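Local coordinates for exopolysaccharide biosynthesis protein (Pantoea stewartii subsp. stewartii DC283, PDB 6TGF) that is a glycan biofilm-modifying enzyme, probably a hydrolase acting on exopolysaccharide, built on a parallel beta-helix fold like that of bacteriophage tailspikes, at residues B[557-562]-B[658-663]; B[593-596]-B[601-604]; B[619-622]-B[626-629]. One frame throughout, in Å; residues are numbered along the deposited sequence.

Contact 1 of 3, residues B[557-562]-B[658-663]; sequences DSWEIE and ARVDAK
The indole of Trp559 is the flat group that spans this contact, and the six-membered half of its ring meets residues 658-660 obliquely. CZ3 touches the CG2 methyl of Val660 at 3.6 Å, CH2 lies 3.9 Å from CB of Ala658, and CH2 also comes within 3.7 Å of the carbonyl O of Arg659. Tyr528 of a second subunit meets the same indole edge-to-face and also packs on Ala658 and Val660, so the tryptophan sits where the two segments and a neighbouring chain come together. The second flat group, the guanidinium of Arg659, carries the carboxylate of Asp661 at its edge, held side-on: NE binds OD1 at 3.0 Å (N-H...O 167°) and NH2 binds OD2 at 2.6 Å. Both oxygens use their syn lone pairs, and this two-nitrogen grip fixes the rotation of the guanidinium. Trp506 of the third subunit adds a cation-pi contact to the arginine.

With CG of Trp559 anti to its own carbonyl carbon (chi1 -61°), the indole reaches across a CA-CA gap of 10.2 Å between Trp559 and Val660. The Trp559 and Val660 side chains pass alongside one another, pointing opposite ways. At the five-membered end of the indole, NE1 gives its hydrogen to the hydroxyl of Ser552, which satisfies the buried N-H and ties down the ring. Asn549 supplies a further donor to OD2 of Asp661.

Strand 558-564 belongs to one five-stranded antiparallel sheet and strand 659-664 to another. A large aromatic filling the gap between sheets, with no backbone pairing across it, is characteristic of the interior of a beta-sandwich, here with Tyr528 of the second subunit packed against the same residues.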
# COMPACT_ATOMS: atom_id res chain seq x y z
N ASP B 557 33.24 -14.20 27.02
CA ASP B 557 31.81 -13.78 26.95
C ASP B 557 31.14 -14.09 28.29
O ASP B 557 31.21 -15.25 28.72
CB ASP B 557 31.07 -14.46 25.79
CG ASP B 557 31.34 -13.85 24.43
OD1 ASP B 557 31.90 -12.73 24.38
OD2 ASP B 557 30.99 -14.49 23.42
N SER B 558 30.51 -13.08 28.91
CA SER B 558 29.84 -13.17 30.23
C SER B 558 28.32 -13.23 30.05
O SER B 558 27.79 -12.44 29.25
CB SER B 558 30.24 -12.03 31.13
OG SER B 558 31.51 -12.26 31.72
N TRP B 559 27.66 -14.14 30.78
CA TRP B 559 26.18 -14.24 30.93
C TRP B 559 25.82 -14.04 32.40
O TRP B 559 26.56 -14.56 33.26
CB TRP B 559 25.66 -15.59 30.43
CG TRP B 559 25.90 -15.88 28.98
CD1 TRP B 559 27.02 -16.45 28.43
CD2 TRP B 559 25.00 -15.64 27.89
NE1 TRP B 559 26.87 -16.56 27.07
CE2 TRP B 559 25.64 -16.07 26.71
CE3 TRP B 559 23.71 -15.09 27.79
CZ2 TRP B 559 25.05 -15.98 25.46
CZ3 TRP B 559 23.13 -14.99 26.55
CH2 TRP B 559 23.78 -15.44 25.40
N GLU B 560 24.72 -13.33 32.68
CA GLU B 560 24.07 -13.27 34.02
C GLU B 560 22.59 -13.63 33.86
O GLU B 560 21.84 -12.80 33.31
CB GLU B 560 24.25 -11.89 34.66
CG GLU B 560 23.66 -11.80 36.06
CD GLU B 560 23.79 -10.44 36.71
OE1 GLU B 560 24.68 -10.28 37.57
OE2 GLU B 560 23.01 -9.54 36.36
N ILE B 561 22.20 -14.82 34.32
CA ILE B 561 20.79 -15.30 34.35
C ILE B 561 20.19 -14.91 35.71
O ILE B 561 20.57 -15.52 36.73
CB ILE B 561 20.70 -16.82 34.11
CG1 ILE B 561 21.21 -17.20 32.72
CG2 ILE B 561 19.28 -17.32 34.35
CD1 ILE B 561 21.57 -18.66 32.58
N GLU B 562 19.29 -13.92 35.71
CA GLU B 562 18.50 -13.50 36.90
C GLU B 562 17.24 -14.36 36.97
O GLU B 562 16.39 -14.24 36.07
CB GLU B 562 18.14 -12.01 36.81
CG GLU B 562 17.26 -11.53 37.94
CD GLU B 562 16.79 -10.09 37.81
OE1 GLU B 562 16.01 -9.65 38.67
OE2 GLU B 562 17.21 -9.42 36.84
N ALA B 658 25.48 -14.86 19.54
CA ALA B 658 25.01 -15.40 20.84
C ALA B 658 23.65 -16.07 20.66
O ALA B 658 22.87 -15.62 19.79
CB ALA B 658 24.95 -14.29 21.86
N ARG B 659 23.37 -17.10 21.46
CA ARG B 659 22.08 -17.83 21.48
C ARG B 659 21.72 -18.20 22.92
O ARG B 659 22.63 -18.54 23.70
CB ARG B 659 22.16 -19.12 20.65
CG ARG B 659 21.75 -18.95 19.19
CD ARG B 659 22.26 -20.08 18.32
NE ARG B 659 22.20 -21.39 18.98
CZ ARG B 659 23.09 -22.37 18.81
NH1 ARG B 659 24.14 -22.22 18.02
NH2 ARG B 659 22.93 -23.52 19.46
N VAL B 660 20.43 -18.12 23.26
CA VAL B 660 19.82 -18.80 24.43
C VAL B 660 18.90 -19.90 23.89
O VAL B 660 17.75 -19.59 23.51
CB VAL B 660 19.06 -17.81 25.35
CG1 VAL B 660 18.27 -18.52 26.44
CG2 VAL B 660 20.01 -16.79 25.96
N ASP B 661 19.42 -21.13 23.80
CA ASP B 661 18.64 -22.33 23.40
C ASP B 661 17.77 -22.74 24.59
O ASP B 661 18.18 -23.65 25.34
CB ASP B 661 19.55 -23.47 22.94
CG ASP B 661 20.49 -23.09 21.81
OD1 ASP B 661 20.18 -22.12 21.09
OD2 ASP B 661 21.53 -23.77 21.66
N ALA B 662 16.64 -22.06 24.76
CA ALA B 662 15.71 -22.22 25.90
C ALA B 662 15.15 -23.65 25.90
O ALA B 662 14.60 -24.07 24.87
CB ALA B 662 14.61 -21.19 25.83
N LYS B 663 15.33 -24.36 27.02
CA LYS B 663 14.75 -25.71 27.28
C LYS B 663 13.64 -25.55 28.33
O LYS B 663 12.50 -25.97 28.05
CB LYS B 663 15.83 -26.69 27.75
CG LYS B 663 17.09 -26.73 26.89
CD LYS B 663 16.87 -27.29 25.51
CE LYS B 663 18.10 -27.15 24.63
NZ LYS B 663 17.80 -27.51 23.22

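Contact 2 of 3, residues B[593-596]-B[601-604]; sequences IHVQ and HAEA
Val595 packs its two methyls against alanines of the neighbouring strand: CG2 lies 4.1 Å from CB of Ala604, and CG1 lies 4.2 Å from CB of Ala602. This is the compact side of the contact. Because CG1 stands anti to the backbone N (chi1 179°), the two branches spread along the strand, one towards each alanine. Thr627 of the facing sheet touches both Val595 and Ala602, Val629 adds to the cover of Val595, and Tyr619 lies against Ala604.

Strand segments 593-596 and 602-604 run antiparallel (163°), their axes 5.0 Å apart at closest approach. Gln596 and Glu603 form the hydrogen-bonded pair, Gln596 N to Glu603 O and Glu603 N to Gln596 O, both at 3.2 Å. Val595 and Ala604 are the adjacent non-hydrogen-bonded pair, where Ala604 CA makes a CA-H...O contact of 3.2 Å to His594 O.

The face with Gln596 and Glu603 is looser within the hairpin, since these two side chains do not meet each other. Glu603 is held by Thr573, Gly572 and Asn571 of a second subunit; Gln596 is shared, OE1 taking Lys598 and NE2 reaching Gly556 O of its own chain and Gln568 O of the second subunit. More open are two partly exposed rings: His594 leaves residues 601-604 for weak hydrogen bonds to Ser605 O and Glu560 OE1, and His601 ND1 bonds weakly to Ala621 O.

Strands 589-597 and 602-610 thus make a classic antiparallel beta hairpin, with strand 602-610 outermost in its sheet within the chain, an apolar face turned into the beta-sandwich and a polar face that takes part in the subunit interface.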
# COMPACT_ATOMS: atom_id res chain seq x y z
N ILE B 593 22.67 -15.93 38.61
CA ILE B 593 23.62 -16.97 38.08
C ILE B 593 24.57 -16.30 37.09
O ILE B 593 24.08 -15.78 36.07
CB ILE B 593 22.84 -18.13 37.44
CG1 ILE B 593 21.89 -18.80 38.43
CG2 ILE B 593 23.80 -19.14 36.81
CD1 ILE B 593 20.80 -19.62 37.79
N HIS B 594 25.88 -16.34 37.37
CA HIS B 594 26.96 -15.84 36.48
C HIS B 594 27.57 -17.02 35.71
O HIS B 594 27.83 -18.06 36.34
CB HIS B 594 28.01 -15.08 37.29
CG HIS B 594 27.44 -14.00 38.14
ND1 HIS B 594 27.20 -14.17 39.49
CD2 HIS B 594 27.05 -12.74 37.84
CE1 HIS B 594 26.69 -13.06 39.98
NE2 HIS B 594 26.59 -12.16 38.99
N VAL B 595 27.75 -16.85 34.40
CA VAL B 595 28.43 -17.83 33.49
C VAL B 595 29.34 -17.04 32.55
O VAL B 595 28.83 -16.12 31.89
CB VAL B 595 27.41 -18.68 32.71
CG1 VAL B 595 28.09 -19.65 31.76
CG2 VAL B 595 26.45 -19.42 33.63
N GLN B 596 30.63 -17.37 32.52
CA GLN B 596 31.62 -16.79 31.57
C GLN B 596 32.32 -17.93 30.82
O GLN B 596 32.77 -18.88 31.49
CB GLN B 596 32.65 -15.93 32.29
CG GLN B 596 33.51 -15.10 31.35
CD GLN B 596 34.74 -14.51 32.00
OE1 GLN B 596 35.34 -15.10 32.89
NE2 GLN B 596 35.13 -13.33 31.55
N HIS B 601 36.24 -24.14 27.78
CA HIS B 601 34.89 -24.35 28.37
C HIS B 601 34.42 -23.05 29.04
O HIS B 601 34.98 -21.98 28.73
CB HIS B 601 34.91 -25.53 29.35
CG HIS B 601 35.48 -26.78 28.77
ND1 HIS B 601 34.71 -27.68 28.06
CD2 HIS B 601 36.73 -27.28 28.80
CE1 HIS B 601 35.47 -28.69 27.68
NE2 HIS B 601 36.72 -28.47 28.12
N ALA B 602 33.41 -23.15 29.92
CA ALA B 602 32.90 -22.06 30.77
C ALA B 602 32.85 -22.54 32.22
O ALA B 602 32.82 -23.77 32.44
CB ALA B 602 31.53 -21.63 30.29
N GLU B 603 32.86 -21.61 33.17
CA GLU B 603 32.64 -21.86 34.62
C GLU B 603 31.52 -20.93 35.10
O GLU B 603 31.26 -19.93 34.41
CB GLU B 603 33.94 -21.67 35.40
CG GLU B 603 34.93 -22.80 35.18
CD GLU B 603 36.37 -22.50 35.57
OE1 GLU B 603 36.64 -21.39 36.05
OE2 GLU B 603 37.22 -23.40 35.38
N ALA B 604 30.88 -21.27 36.23
CA ALA B 604 29.70 -20.56 36.77
C ALA B 604 29.91 -20.22 38.25
O ALA B 604 30.91 -20.67 38.83
CB ALA B 604 28.46 -21.39 36.56

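Contact 3 of 3, residues B[619-622]-B[626-629]; sequences YVAK and DTQV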
# COMPACT_ATOMS: atom_id res chain seq x y z
N TYR B 619 26.01 -27.03 36.00
CA TYR B 619 26.18 -26.72 34.56
C TYR B 619 26.97 -27.84 33.87
O TYR B 619 27.60 -28.66 34.56
CB TYR B 619 26.85 -25.36 34.38
CG TYR B 619 28.30 -25.30 34.79
CD1 TYR B 619 28.66 -25.04 36.11
CD2 TYR B 619 29.32 -25.50 33.88
CE1 TYR B 619 29.99 -24.99 36.50
CE2 TYR B 619 30.65 -25.46 34.25
CZ TYR B 619 30.99 -25.19 35.56
OH TYR B 619 32.30 -25.15 35.94
N VAL B 620 26.90 -27.86 32.54
CA VAL B 620 27.61 -28.83 31.65
C VAL B 620 28.26 -28.05 30.51
O VAL B 620 27.52 -27.62 29.59
CB VAL B 620 26.64 -29.91 31.12
CG1 VAL B 620 27.31 -30.83 30.11
CG2 VAL B 620 26.02 -30.72 32.25
N ALA B 621 29.57 -27.85 30.58
CA ALA B 621 30.40 -27.20 29.54
C ALA B 621 31.24 -28.27 28.83
O ALA B 621 32.39 -28.48 29.24
CB ALA B 621 31.26 -26.13 30.16
N LYS B 622 30.66 -28.92 27.81
CA LYS B 622 31.27 -30.06 27.08
C LYS B 622 31.88 -29.59 25.75
O LYS B 622 32.52 -30.43 25.07
CB LYS B 622 30.24 -31.17 26.86
CG LYS B 622 30.21 -32.22 27.96
CD LYS B 622 29.15 -33.29 27.76
CE LYS B 622 28.71 -33.94 29.06
NZ LYS B 622 29.83 -34.17 30.00
N ASP B 626 29.46 -23.99 24.03
CA ASP B 626 28.13 -24.40 24.56
C ASP B 626 28.21 -24.67 26.07
O ASP B 626 29.15 -25.37 26.50
CB ASP B 626 27.61 -25.63 23.80
CG ASP B 626 27.46 -25.38 22.31
OD1 ASP B 626 26.46 -24.76 21.92
OD2 ASP B 626 28.37 -25.80 21.56
N THR B 627 27.25 -24.12 26.83
CA THR B 627 27.10 -24.30 28.30
C THR B 627 25.62 -24.51 28.64
O THR B 627 24.84 -23.55 28.48
CB THR B 627 27.65 -23.09 29.07
OG1 THR B 627 28.94 -22.76 28.57
CG2 THR B 627 27.72 -23.32 30.56
N GLN B 628 25.24 -25.71 29.10
CA GLN B 628 23.90 -26.01 29.66
C GLN B 628 23.88 -25.62 31.14
O GLN B 628 24.82 -26.01 31.85
CB GLN B 628 23.53 -27.48 29.50
CG GLN B 628 23.30 -27.91 28.05
CD GLN B 628 24.53 -28.53 27.44
OE1 GLN B 628 25.00 -29.58 27.88
NE2 GLN B 628 25.07 -27.89 26.42
N VAL B 629 22.85 -24.88 31.57
CA VAL B 629 22.66 -24.42 32.97
C VAL B 629 21.42 -25.10 33.55
O VAL B 629 20.34 -24.98 32.94
CB VAL B 629 22.56 -22.88 33.05
CG1 VAL B 629 22.32 -22.39 34.47
CG2 VAL B 629 23.78 -22.20 32.45
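This is an antiparallel strand pairing next to the turn of the hairpin 614-620/626-633, in the second sheet of the beta-sandwich. Val620 and Gln628 are its hydrogen-bonded pair: Val620 N gives to Gln628 O at 2.9 Å, and Gln628 N gives to Val620 O at 3.0 Å.

The same two residues meet through their side chains, which cross obliquely. The bend of Gln628 at chi2 (96°) brings the amide alongside Val620, with OE1 3.4 Å from its CG1. On the other side of the amide, NE2 gives to Asn549 OD1, consistent with this orientation of the group.

On the opposite face Tyr619 and Val629 form the non-hydrogen-bonded pair, their CA atoms 4.5 Å apart. With CG between the backbone N and the carbonyl carbon (chi1 69°), the ring of Tyr619 is carried off the partner strand toward Glu603 of strand 602-610. It touches CG2 of Thr627 only obliquely, at 4.3 Å from CD2, and meets His674 edge-to-face. Towards the turn Asp626 OD2 binds the hydroxyl of Thr623, and Asp626 OD1 binds ND2 of Asn549, the same asparagine that takes the Gln628 amide.

The arrangement is that of a two-stranded beta hairpin whose Tyr619, Thr627 and Val629 face the other sheet of the sandwich.

The three contacts lie within about 9 to 11 Å of one another, centre to centre, in the two-sheet beta-sandwich that follows the beta-helix in the chain. Contacts 2 and 3 are successive hairpins, both nested in the loop closed by contact 1. Strands 558-564 and 589-597 are neighbours in one sheet and join contacts 1 and 2; contact 3 belongs to the other sheet, which also holds strand 659-664. Across the sandwich Ile561 packs on Val629. Asn549 bonds to Asp661, Asp626 and Gln628, tying contact 1 to contact 3. Contacts 1 and 2 both meet the second subunit, so this sandwich probably contributes to the trimer interface.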